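Local coordinates for protein putative alpha-galactosidase (Bacteroides fragilis, PDB 4NZJ) that probably hydrolyses terminal, non-reducing alpha-D-galactose units of alpha-D-galactosides, at residues A[8-18]-A[31-41]; A[428-439]-A[455-463]. All coordinates share one frame; numbering follows the deposited sequence.

From the N terminus, interaction 1 comes first: residues 31-41 fold back on residues 8-18, closing a loop that carries strand 20-23 and the start of strand 28-36, within the Ig-like domain. The chain then completes that domain and runs through the parallel eight-stranded TIM barrel before entering the C-terminal beta-sandwich. There interaction 2 pairs residues 428-439 with 455-463 and closes a second loop, which holds strands 441-444 and 449-452. The two contacts follow one another in series, neither nested nor crossed, with nearest atoms about 21 Å apart. Each ties together strands of one accessory domain, and interaction 1 also meets the barrel domain through Asp133.

Interaction 1 (A[8-18]-A[31-41]); sequences VFEGKPRINSP and FYIPTSGQRPM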
loop_
_atom_site.group_PDB
_atom_site.type_symbol
_atom_site.label_atom_id
_atom_site.label_comp_id
_atom_site.label_asym_id
_atom_site.label_seq_id
_atom_site.Cartn_x
_atom_site.Cartn_y
_atom_site.Cartn_z
ATOM N N VAL A 8 6.931 -0.696 18.637
ATOM C CA VAL A 8 6.586 -1.891 17.867
ATOM C C VAL A 8 7.077 -3.201 18.497
ATOM O O VAL A 8 6.384 -4.211 18.414
ATOM C CB VAL A 8 7.052 -1.773 16.388
ATOM C CG1 VAL A 8 8.568 -1.730 16.275
ATOM C CG2 VAL A 8 6.486 -2.912 15.551
ATOM N N PHE A 9 8.251 -3.189 19.129
ATOM C CA PHE A 9 8.791 -4.403 19.742
ATOM C C PHE A 9 8.798 -4.356 21.269
ATOM O O PHE A 9 9.700 -4.889 21.912
ATOM C CB PHE A 9 10.186 -4.707 19.194
ATOM C CG PHE A 9 10.210 -4.900 17.704
ATOM C CD1 PHE A 9 9.364 -5.822 17.101
ATOM C CD2 PHE A 9 11.069 -4.162 16.905
ATOM C CE1 PHE A 9 9.370 -6.003 15.731
ATOM C CE2 PHE A 9 11.079 -4.341 15.528
ATOM C CZ PHE A 9 10.231 -5.263 14.942
ATOM N N GLU A 10 7.781 -3.736 21.847
ATOM C CA GLU A 10 7.611 -3.793 23.298
ATOM C C GLU A 10 6.163 -4.065 23.670
ATOM O O GLU A 10 5.248 -3.797 22.893
ATOM C CB GLU A 10 8.120 -2.512 23.963
ATOM C CG GLU A 10 7.304 -1.267 23.674
ATOM C CD GLU A 10 7.693 -0.087 24.552
ATOM O OE1 GLU A 10 7.935 -0.282 25.764
ATOM O OE2 GLU A 10 7.745 1.047 24.030
ATOM N N GLY A 11 5.970 -4.609 24.868
ATOM C CA GLY A 11 4.640 -4.885 25.385
ATOM C C GLY A 11 4.094 -6.233 24.964
ATOM O O GLY A 11 4.781 -7.036 24.320
ATOM N N LYS A 12 2.846 -6.478 25.346
ATOM C CA LYS A 12 2.151 -7.703 24.988
ATOM C C LYS A 12 1.882 -7.719 23.486
ATOM O O LYS A 12 1.907 -6.664 22.842
ATOM C CB LYS A 12 0.844 -7.837 25.778
ATOM C CG LYS A 12 -0.236 -6.818 25.433
ATOM C CD LYS A 12 -1.500 -7.060 26.249
ATOM C CE LYS A 12 -2.328 -8.208 25.684
ATOM N NZ LYS A 12 -3.305 -8.735 26.676
ATOM N N PRO A 13 1.621 -8.909 22.920
ATOM C CA PRO A 13 1.429 -8.975 21.473
ATOM C C PRO A 13 0.226 -8.165 21.019
ATOM O O PRO A 13 -0.743 -8.025 21.764
ATOM C CB PRO A 13 1.188 -10.467 21.210
ATOM C CG PRO A 13 1.696 -11.170 22.415
ATOM C CD PRO A 13 1.447 -10.228 23.549
ATOM N N ARG A 14 0.314 -7.614 19.816
ATOM C CA ARG A 14 -0.809 -6.948 19.172
ATOM C C ARG A 14 -0.782 -7.389 17.716
ATOM O O ARG A 14 0.113 -6.998 16.965
ATOM C CB ARG A 14 -0.693 -5.417 19.301
ATOM C CG ARG A 14 -0.419 -4.961 20.732
ATOM C CD ARG A 14 -0.283 -3.456 20.904
ATOM N NE ARG A 14 0.953 -2.879 20.366
ATOM C CZ ARG A 14 2.178 -3.030 20.879
ATOM N NH1 ARG A 14 2.401 -3.791 21.947
ATOM N NH2 ARG A 14 3.206 -2.424 20.294
ATOM N N ILE A 15 -1.732 -8.239 17.330
ATOM C CA ILE A 15 -1.838 -8.682 15.940
ATOM C C ILE A 15 -2.468 -7.547 15.138
ATOM O O ILE A 15 -3.589 -7.115 15.427
ATOM C CB ILE A 15 -2.670 -9.971 15.788
ATOM C CG1 ILE A 15 -1.972 -11.129 16.509
ATOM C CG2 ILE A 15 -2.879 -10.308 14.313
ATOM C CD1 ILE A 15 -2.815 -12.383 16.644
ATOM N N ASN A 16 -1.725 -7.068 14.149
ATOM C CA ASN A 16 -2.103 -5.881 13.392
ATOM C C ASN A 16 -2.804 -6.212 12.077
ATOM O O ASN A 16 -2.880 -7.376 11.673
ATOM C CB ASN A 16 -0.859 -5.016 13.143
ATOM C CG ASN A 16 -0.199 -4.558 14.435
ATOM O OD1 ASN A 16 -0.876 -4.094 15.354
ATOM N ND2 ASN A 16 1.126 -4.681 14.513
ATOM N N SER A 17 -3.325 -5.167 11.432
ATOM C CA SER A 17 -3.948 -5.268 10.112
ATOM C C SER A 17 -2.920 -5.683 9.055
ATOM O O SER A 17 -1.722 -5.438 9.233
ATOM C CB SER A 17 -4.576 -3.921 9.734
ATOM O OG SER A 17 -5.575 -3.554 10.673
ATOM N N PRO A 18 -3.378 -6.275 7.932
ATOM C CA PRO A 18 -4.771 -6.519 7.520
ATOM C C PRO A 18 -5.412 -7.701 8.220
ATOM O O PRO A 18 -4.716 -8.637 8.597
ATOM C CB PRO A 18 -4.645 -6.828 6.027
ATOM C CG PRO A 18 -3.276 -7.395 5.876
ATOM C CD PRO A 18 -2.422 -6.685 6.887
ATOM N N PHE A 31 1.522 -15.489 3.981
ATOM C CA PHE A 31 1.121 -14.366 4.813
ATOM C C PHE A 31 1.863 -14.386 6.137
ATOM O O PHE A 31 1.687 -15.299 6.945
ATOM C CB PHE A 31 -0.384 -14.389 5.082
ATOM C CG PHE A 31 -0.870 -13.211 5.874
ATOM C CD1 PHE A 31 -0.881 -11.946 5.308
ATOM C CD2 PHE A 31 -1.315 -13.362 7.185
ATOM C CE1 PHE A 31 -1.330 -10.851 6.033
ATOM C CE2 PHE A 31 -1.767 -12.273 7.913
ATOM C CZ PHE A 31 -1.774 -11.015 7.334
ATOM N N TYR A 32 2.698 -13.375 6.348
ATOM C CA TYR A 32 3.296 -13.154 7.652
ATOM C C TYR A 32 2.286 -12.390 8.498
ATOM O O TYR A 32 1.732 -11.385 8.055
ATOM C CB TYR A 32 4.602 -12.359 7.544
ATOM C CG TYR A 32 5.147 -11.905 8.879
ATOM C CD1 TYR A 32 5.828 -12.789 9.713
ATOM C CD2 TYR A 32 4.961 -10.601 9.323
ATOM C CE1 TYR A 32 6.324 -12.381 10.942
ATOM C CE2 TYR A 32 5.459 -10.188 10.545
ATOM C CZ TYR A 32 6.137 -11.083 11.352
ATOM O OH TYR A 32 6.628 -10.696 12.579
ATOM N N ILE A 33 2.060 -12.873 9.713
ATOM C CA ILE A 33 1.099 -12.252 10.617
ATOM C C ILE A 33 1.759 -11.033 11.270
ATOM O O ILE A 33 2.608 -11.193 12.143
ATOM C CB ILE A 33 0.624 -13.234 11.698
ATOM C CG1 ILE A 33 -0.013 -14.475 11.053
ATOM C CG2 ILE A 33 -0.357 -12.542 12.644
ATOM C CD1 ILE A 33 -0.107 -15.662 11.988
ATOM N N PRO A 34 1.385 -9.810 10.844
ATOM C CA PRO A 34 2.084 -8.647 11.382
ATOM C C PRO A 34 1.740 -8.463 12.849
ATOM O O PRO A 34 0.570 -8.318 13.196
ATOM C CB PRO A 34 1.552 -7.480 10.530
ATOM C CG PRO A 34 0.788 -8.107 9.403
ATOM C CD PRO A 34 0.274 -9.393 9.973
ATOM N N THR A 35 2.757 -8.498 13.705
ATOM C CA THR A 35 2.535 -8.572 15.147
ATOM C C THR A 35 3.497 -7.683 15.927
ATOM O O THR A 35 4.709 -7.906 15.920
ATOM C CB THR A 35 2.674 -10.025 15.655
ATOM O OG1 THR A 35 2.015 -10.919 14.750
ATOM C CG2 THR A 35 2.066 -10.178 17.025
ATOM N N SER A 36 2.952 -6.675 16.603
ATOM C CA SER A 36 3.746 -5.851 17.501
ATOM C C SER A 36 3.927 -6.576 18.828
ATOM O O SER A 36 3.145 -7.464 19.169
ATOM C CB SER A 36 3.074 -4.496 17.725
ATOM O OG SER A 36 2.931 -3.794 16.508
ATOM N N GLY A 37 4.962 -6.205 19.575
ATOM C CA GLY A 37 5.174 -6.744 20.915
ATOM C C GLY A 37 6.588 -7.229 21.125
ATOM O O GLY A 37 7.332 -7.453 20.166
ATOM N N GLN A 38 6.969 -7.408 22.386
ATOM C CA GLN A 38 8.330 -7.840 22.674
ATOM C C GLN A 38 8.556 -9.256 22.144
ATOM O O GLN A 38 7.630 -10.067 22.091
ATOM C CB GLN A 38 8.656 -7.728 24.169
ATOM C CG GLN A 38 8.274 -8.924 25.021
ATOM C CD GLN A 38 8.946 -8.887 26.381
ATOM O OE1 GLN A 38 9.095 -7.822 26.977
ATOM N NE2 GLN A 38 9.359 -10.049 26.875
ATOM N N ARG A 39 9.789 -9.528 21.728
ATOM C CA ARG A 39 10.203 -10.863 21.312
ATOM C C ARG A 39 10.957 -11.539 22.461
ATOM O O ARG A 39 11.466 -10.850 23.348
ATOM C CB ARG A 39 11.080 -10.780 20.056
ATOM C CG ARG A 39 10.319 -10.944 18.748
ATOM C CD ARG A 39 9.248 -9.882 18.522
ATOM N NE ARG A 39 8.573 -10.104 17.245
ATOM C CZ ARG A 39 7.482 -9.467 16.820
ATOM N NH1 ARG A 39 6.898 -8.531 17.559
ATOM N NH2 ARG A 39 6.974 -9.771 15.633
ATOM N N PRO A 40 11.044 -12.884 22.452
ATOM C CA PRO A 40 10.550 -13.823 21.435
ATOM C C PRO A 40 9.026 -13.974 21.408
ATOM O O PRO A 40 8.350 -13.742 22.415
ATOM C CB PRO A 40 11.221 -15.148 21.819
ATOM C CG PRO A 40 11.480 -15.030 23.274
ATOM C CD PRO A 40 11.777 -13.581 23.525
HETATM N N MSE A 41 8.517 -14.364 20.242
HETATM C CA MSE A 41 7.077 -14.454 19.991
HETATM C C MSE A 41 6.748 -15.825 19.464
HETATM O O MSE A 41 7.541 -16.424 18.742
HETATM C CB MSE A 41 6.745 -13.366 18.964
HETATM C CG MSE A 41 5.266 -13.216 18.601
HETATM SE SE MSE A 41 4.253 -12.276 20.007
HETATM C CE MSE A 41 4.867 -10.437 19.657
HETATM O O HOH W 1 11.528 -7.447 21.732
HETATM O O HOH W 2 8.422 -4.949 26.403
#
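Ser36 lies under Arg14 at the edge of the four-stranded antiparallel sheet of the Ig-like domain, and serine is small enough for the place: its CB sits against one face of the Arg14 guanidinium, 3.3 Å from NH2. With chi1 at -60°, Ser36 OG is set beside its own backbone N and reaches Asn16 ND2 at 2.8 Å, accepting an N-H within the amide plane. The same two residues, Arg14 and Ser36, form a hydrogen-bonded pair, Arg14 N to Ser36 O and Ser36 N to Arg14 O, each 2.9 Å. Ile15 and Thr35 follow as a non-hydrogen-bonded pair, and Asn16 N continues the ladder to Pro34 O. On the other face of the sheet, branched side chains fill the interior, Ile15 CG2 meeting Ile33 CG2 at 3.8 Å. Beyond the pair, Gly37 N donates to Val8 O at 2.7 Å and Gln38 N to Gly11 O. Gly37, at positive phi and without a side chain, brings its CA to 4.4 Å from Pro13 CA.

A second shell fixes these groups. Arg14 NH1 donates to Glu10 O in the plane of the guanidinium and NH2 to Lys7 O, which together restrict its rotation above Ser36 CB. Asp133, from the barrel domain, accepts from Asn16 ND2 through its backbone O and forms a salt bridge with Arg39. NH1 and NH2 of Arg39 both grip Thr35 O, while the Phe9 ring stands edge-on over the guanidinium face, planes 82° apart, with Phe9 CD1 3.7 Å from Arg39 NH1.

Interaction 2 (A[428-439]-A[455-463]); sequences ILNENTIADLSF and DSKELIVKL
Leu429 and Leu459 form the hydrogen-bonded pair of a two-stranded antiparallel ladder in the C-terminal beta-sandwich domain: Leu429 N donates to Leu459 O at 2.9 Å, and Leu459 N to Leu429 O at 2.8 Å. Ile428 faces Ile460 in the adjoining non-hydrogen-bonded pair.

Apolar contacts differ between the faces. Leu429 CD1 meets Val461 CG2 at 4.0 Å on the inner face, where branched aliphatic residues suit a dry interior. On the outer face, Ile428 CG2 touches Glu458 CG at 3.6 Å. The glutamate's CG lies anti to its backbone N (chi1 177°) and its chain runs out extended, a shape that offers methylenes to the isoleucine and carries the carboxylate onward to water.

An aromatic ring on backbone makes a third kind of contact. Phe439 covers the main chain from Lys457 to Leu459: one face of its ring lies over the Lys457 peptide, Phe439 CD2 being 3.7 Å from Lys457 C, while its edge is turned to Leu459 N.

Waters and turn bonds act beyond the Leu429-Leu459 pair. One water joins Glu431 N to Lys457 O, another Asn430 ND2 to Glu458 OE1. Asn430 OD1 accepts from Asn432 N at 2.7 Å, an Asx turn, and Asn430 N donates to Thr433 OG1.

Inward, Leu429 packs on Ile403 and Cys417, Val461 on Cys417 and Tyr471, and Phe439 meets Phe473 edge-to-face, laying the ladder against strands 401-407, 413-419 and 468-473 of the six-stranded sheet.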
loop_
_atom_site.group_PDB
_atom_site.type_symbol
_atom_site.label_atom_id
_atom_site.label_comp_id
_atom_site.label_asym_id
_atom_site.label_seq_id
_atom_site.Cartn_x
_atom_site.Cartn_y
_atom_site.Cartn_z
ATOM N N ILE A 428 -14.214 23.660 14.138
ATOM C CA ILE A 428 -15.242 23.275 15.104
ATOM C C ILE A 428 -16.148 22.237 14.455
ATOM O O ILE A 428 -16.960 22.564 13.591
ATOM C CB ILE A 428 -16.077 24.480 15.582
ATOM C CG1 ILE A 428 -15.164 25.569 16.157
ATOM C CG2 ILE A 428 -17.092 24.034 16.631
ATOM C CD1 ILE A 428 -15.865 26.876 16.450
ATOM N N LEU A 429 -15.989 20.981 14.852
ATOM C CA LEU A 429 -16.871 19.925 14.384
ATOM C C LEU A 429 -18.136 19.954 15.232
ATOM O O LEU A 429 -18.066 20.034 16.457
ATOM C CB LEU A 429 -16.192 18.555 14.476
ATOM C CG LEU A 429 -14.933 18.349 13.631
ATOM C CD1 LEU A 429 -14.313 16.991 13.932
ATOM C CD2 LEU A 429 -15.260 18.477 12.153
ATOM N N ASN A 430 -19.289 19.932 14.575
ATOM C CA ASN A 430 -20.569 19.847 15.270
ATOM C C ASN A 430 -21.517 18.930 14.499
ATOM O O ASN A 430 -21.135 18.378 13.470
ATOM C CB ASN A 430 -21.160 21.243 15.498
ATOM C CG ASN A 430 -21.398 22.004 14.206
ATOM O OD1 ASN A 430 -22.025 21.497 13.279
ATOM N ND2 ASN A 430 -20.913 23.239 14.148
ATOM N N GLU A 431 -22.738 18.762 15.001
ATOM C CA GLU A 431 -23.688 17.843 14.373
ATOM C C GLU A 431 -24.089 18.277 12.960
ATOM O O GLU A 431 -24.607 17.470 12.193
ATOM C CB GLU A 431 -24.927 17.641 15.251
ATOM C CG GLU A 431 -24.715 16.608 16.346
ATOM C CD GLU A 431 -25.975 16.324 17.137
ATOM O OE1 GLU A 431 -26.745 17.269 17.397
ATOM O OE2 GLU A 431 -26.191 15.150 17.506
ATOM N N ASN A 432 -23.831 19.539 12.610
ATOM C CA ASN A 432 -24.115 20.031 11.259
ATOM C C ASN A 432 -22.919 20.056 10.303
ATOM O O ASN A 432 -23.072 20.435 9.142
ATOM C CB ASN A 432 -24.743 21.425 11.323
ATOM C CG ASN A 432 -26.111 21.420 11.972
ATOM O OD1 ASN A 432 -26.861 20.449 11.872
ATOM N ND2 ASN A 432 -26.446 22.510 12.632
ATOM N N THR A 433 -21.740 19.647 10.758
ATOM C CA THR A 433 -20.561 19.701 9.889
ATOM C C THR A 433 -20.680 18.716 8.727
ATOM O O THR A 433 -20.480 19.086 7.563
ATOM C CB THR A 433 -19.266 19.422 10.671
ATOM O OG1 THR A 433 -19.187 20.320 11.782
ATOM C CG2 THR A 433 -18.040 19.616 9.770
ATOM N N ILE A 434 -20.997 17.468 9.068
ATOM C CA ILE A 434 -21.131 16.348 8.131
ATOM C C ILE A 434 -22.416 15.587 8.467
ATOM O O ILE A 434 -22.768 15.490 9.642
ATOM C CB ILE A 434 -19.966 15.344 8.295
ATOM C CG1 ILE A 434 -18.605 16.032 8.148
ATOM C CG2 ILE A 434 -20.086 14.206 7.293
ATOM C CD1 ILE A 434 -18.372 16.639 6.783
ATOM N N ALA A 435 -23.068 15.009 7.467
ATOM C CA ALA A 435 -24.285 14.241 7.698
ATOM C C ALA A 435 -23.969 12.953 8.455
ATOM O O ALA A 435 -22.930 12.333 8.223
ATOM C CB ALA A 435 -24.968 13.922 6.377
ATOM N N ASP A 436 -24.859 12.583 9.374
ATOM C CA ASP A 436 -24.801 11.290 10.069
ATOM C C ASP A 436 -23.503 11.076 10.843
ATOM O O ASP A 436 -22.915 9.996 10.793
ATOM C CB ASP A 436 -25.016 10.141 9.073
ATOM C CG ASP A 436 -26.299 10.292 8.277
ATOM O OD1 ASP A 436 -27.365 10.495 8.896
ATOM O OD2 ASP A 436 -26.239 10.202 7.031
ATOM N N LEU A 437 -23.068 12.105 11.564
ATOM C CA LEU A 437 -21.866 12.015 12.383
ATOM C C LEU A 437 -22.258 11.860 13.849
ATOM O O LEU A 437 -22.860 12.758 14.434
ATOM C CB LEU A 437 -20.992 13.256 12.190
ATOM C CG LEU A 437 -19.552 13.145 12.695
ATOM C CD1 LEU A 437 -18.762 12.133 11.881
ATOM C CD2 LEU A 437 -18.876 14.505 12.669
ATOM N N SER A 438 -21.905 10.719 14.437
ATOM C CA SER A 438 -22.325 10.380 15.799
ATOM C C SER A 438 -21.338 10.898 16.851
ATOM O O SER A 438 -20.188 10.475 16.875
ATOM C CB SER A 438 -22.473 8.864 15.925
ATOM O OG SER A 438 -22.988 8.507 17.192
ATOM N N PHE A 439 -21.800 11.803 17.715
ATOM C CA PHE A 439 -20.968 12.391 18.779
ATOM C C PHE A 439 -21.027 11.643 20.117
ATOM O O PHE A 439 -20.373 12.052 21.080
ATOM C CB PHE A 439 -21.360 13.859 19.011
ATOM C CG PHE A 439 -20.735 14.809 18.034
ATOM C CD1 PHE A 439 -21.192 14.872 16.723
ATOM C CD2 PHE A 439 -19.676 15.626 18.413
ATOM C CE1 PHE A 439 -20.609 15.734 15.810
ATOM C CE2 PHE A 439 -19.090 16.492 17.503
ATOM C CZ PHE A 439 -19.558 16.548 16.202
ATOM N N ASP A 455 -22.385 14.702 26.712
ATOM C CA ASP A 455 -23.508 15.602 26.436
ATOM C C ASP A 455 -23.160 16.580 25.316
ATOM O O ASP A 455 -24.051 17.152 24.686
ATOM C CB ASP A 455 -23.881 16.399 27.691
ATOM C CG ASP A 455 -24.265 15.511 28.862
ATOM O OD1 ASP A 455 -24.248 14.270 28.711
ATOM O OD2 ASP A 455 -24.583 16.059 29.938
ATOM N N SER A 456 -21.865 16.773 25.083
ATOM C CA SER A 456 -21.381 17.722 24.087
ATOM C C SER A 456 -21.660 17.233 22.667
ATOM O O SER A 456 -21.445 16.061 22.355
ATOM C CB SER A 456 -19.875 17.947 24.267
ATOM O OG SER A 456 -19.395 18.954 23.394
ATOM N N LYS A 457 -22.143 18.139 21.819
ATOM C CA LYS A 457 -22.335 17.863 20.396
ATOM C C LYS A 457 -21.341 18.685 19.574
ATOM O O LYS A 457 -21.619 19.062 18.438
ATOM C CB LYS A 457 -23.771 18.193 19.979
ATOM C CG LYS A 457 -24.838 17.368 20.682
ATOM C CD LYS A 457 -24.673 15.880 20.407
ATOM C CE LYS A 457 -25.944 15.106 20.728
ATOM N NZ LYS A 457 -26.377 15.292 22.141
ATOM N N GLU A 458 -20.172 18.941 20.152
ATOM C CA GLU A 458 -19.176 19.805 19.533
ATOM C C GLU A 458 -17.774 19.306 19.861
ATOM O O GLU A 458 -17.531 18.810 20.959
ATOM C CB GLU A 458 -19.363 21.234 20.043
ATOM C CG GLU A 458 -18.344 22.244 19.548
ATOM C CD GLU A 458 -18.656 23.647 20.028
ATOM O OE1 GLU A 458 -19.676 24.214 19.577
ATOM O OE2 GLU A 458 -17.884 24.180 20.857
ATOM N N LEU A 459 -16.858 19.435 18.909
ATOM C CA LEU A 459 -15.459 19.115 19.141
ATOM C C LEU A 459 -14.580 20.194 18.520
ATOM O O LEU A 459 -14.621 20.418 17.309
ATOM C CB LEU A 459 -15.112 17.743 18.558
ATOM C CG LEU A 459 -13.674 17.254 18.753
ATOM C CD1 LEU A 459 -13.344 17.095 20.227
ATOM C CD2 LEU A 459 -13.469 15.943 18.013
ATOM N N ILE A 460 -13.803 20.864 19.365
ATOM C CA ILE A 460 -12.871 21.888 18.911
ATOM C C ILE A 460 -11.569 21.214 18.495
ATOM O O ILE A 460 -10.929 20.531 19.296
ATOM C CB ILE A 460 -12.604 22.939 20.010
ATOM C CG1 ILE A 460 -13.909 23.634 20.411
ATOM C CG2 ILE A 460 -11.586 23.969 19.535
ATOM C CD1 ILE A 460 -13.765 24.601 21.569
ATOM N N VAL A 461 -11.187 21.397 17.234
ATOM C CA VAL A 461 -9.982 20.798 16.685
ATOM C C VAL A 461 -8.974 21.899 16.374
ATOM O O VAL A 461 -9.220 22.739 15.507
ATOM C CB VAL A 461 -10.299 20.001 15.406
ATOM C CG1 VAL A 461 -9.036 19.408 14.804
ATOM C CG2 VAL A 461 -11.328 18.918 15.706
ATOM N N LYS A 462 -7.862 21.903 17.109
ATOM C CA LYS A 462 -6.804 22.896 16.942
ATOM C C LYS A 462 -5.699 22.308 16.080
ATOM O O LYS A 462 -5.124 21.276 16.427
ATOM C CB LYS A 462 -6.233 23.302 18.303
ATOM C CG LYS A 462 -7.210 24.040 19.199
ATOM C CD LYS A 462 -7.568 25.393 18.612
ATOM C CE LYS A 462 -8.236 26.293 19.633
ATOM N NZ LYS A 462 -8.543 27.636 19.065
ATOM N N LEU A 463 -5.413 22.951 14.951
ATOM C CA LEU A 463 -4.439 22.439 13.998
ATOM C C LEU A 463 -3.253 23.383 13.840
ATOM O O LEU A 463 -3.425 24.582 13.638
ATOM C CB LEU A 463 -5.112 22.224 12.637
ATOM C CG LEU A 463 -6.277 21.230 12.611
ATOM C CD1 LEU A 463 -7.033 21.281 11.289
ATOM C CD2 LEU A 463 -5.781 19.817 12.880
HETATM O O HOH W 3 -20.542 24.332 16.740
HETATM O O HOH W 4 -23.769 20.351 17.363
HETATM O O HOH W 5 -19.144 14.289 22.462
#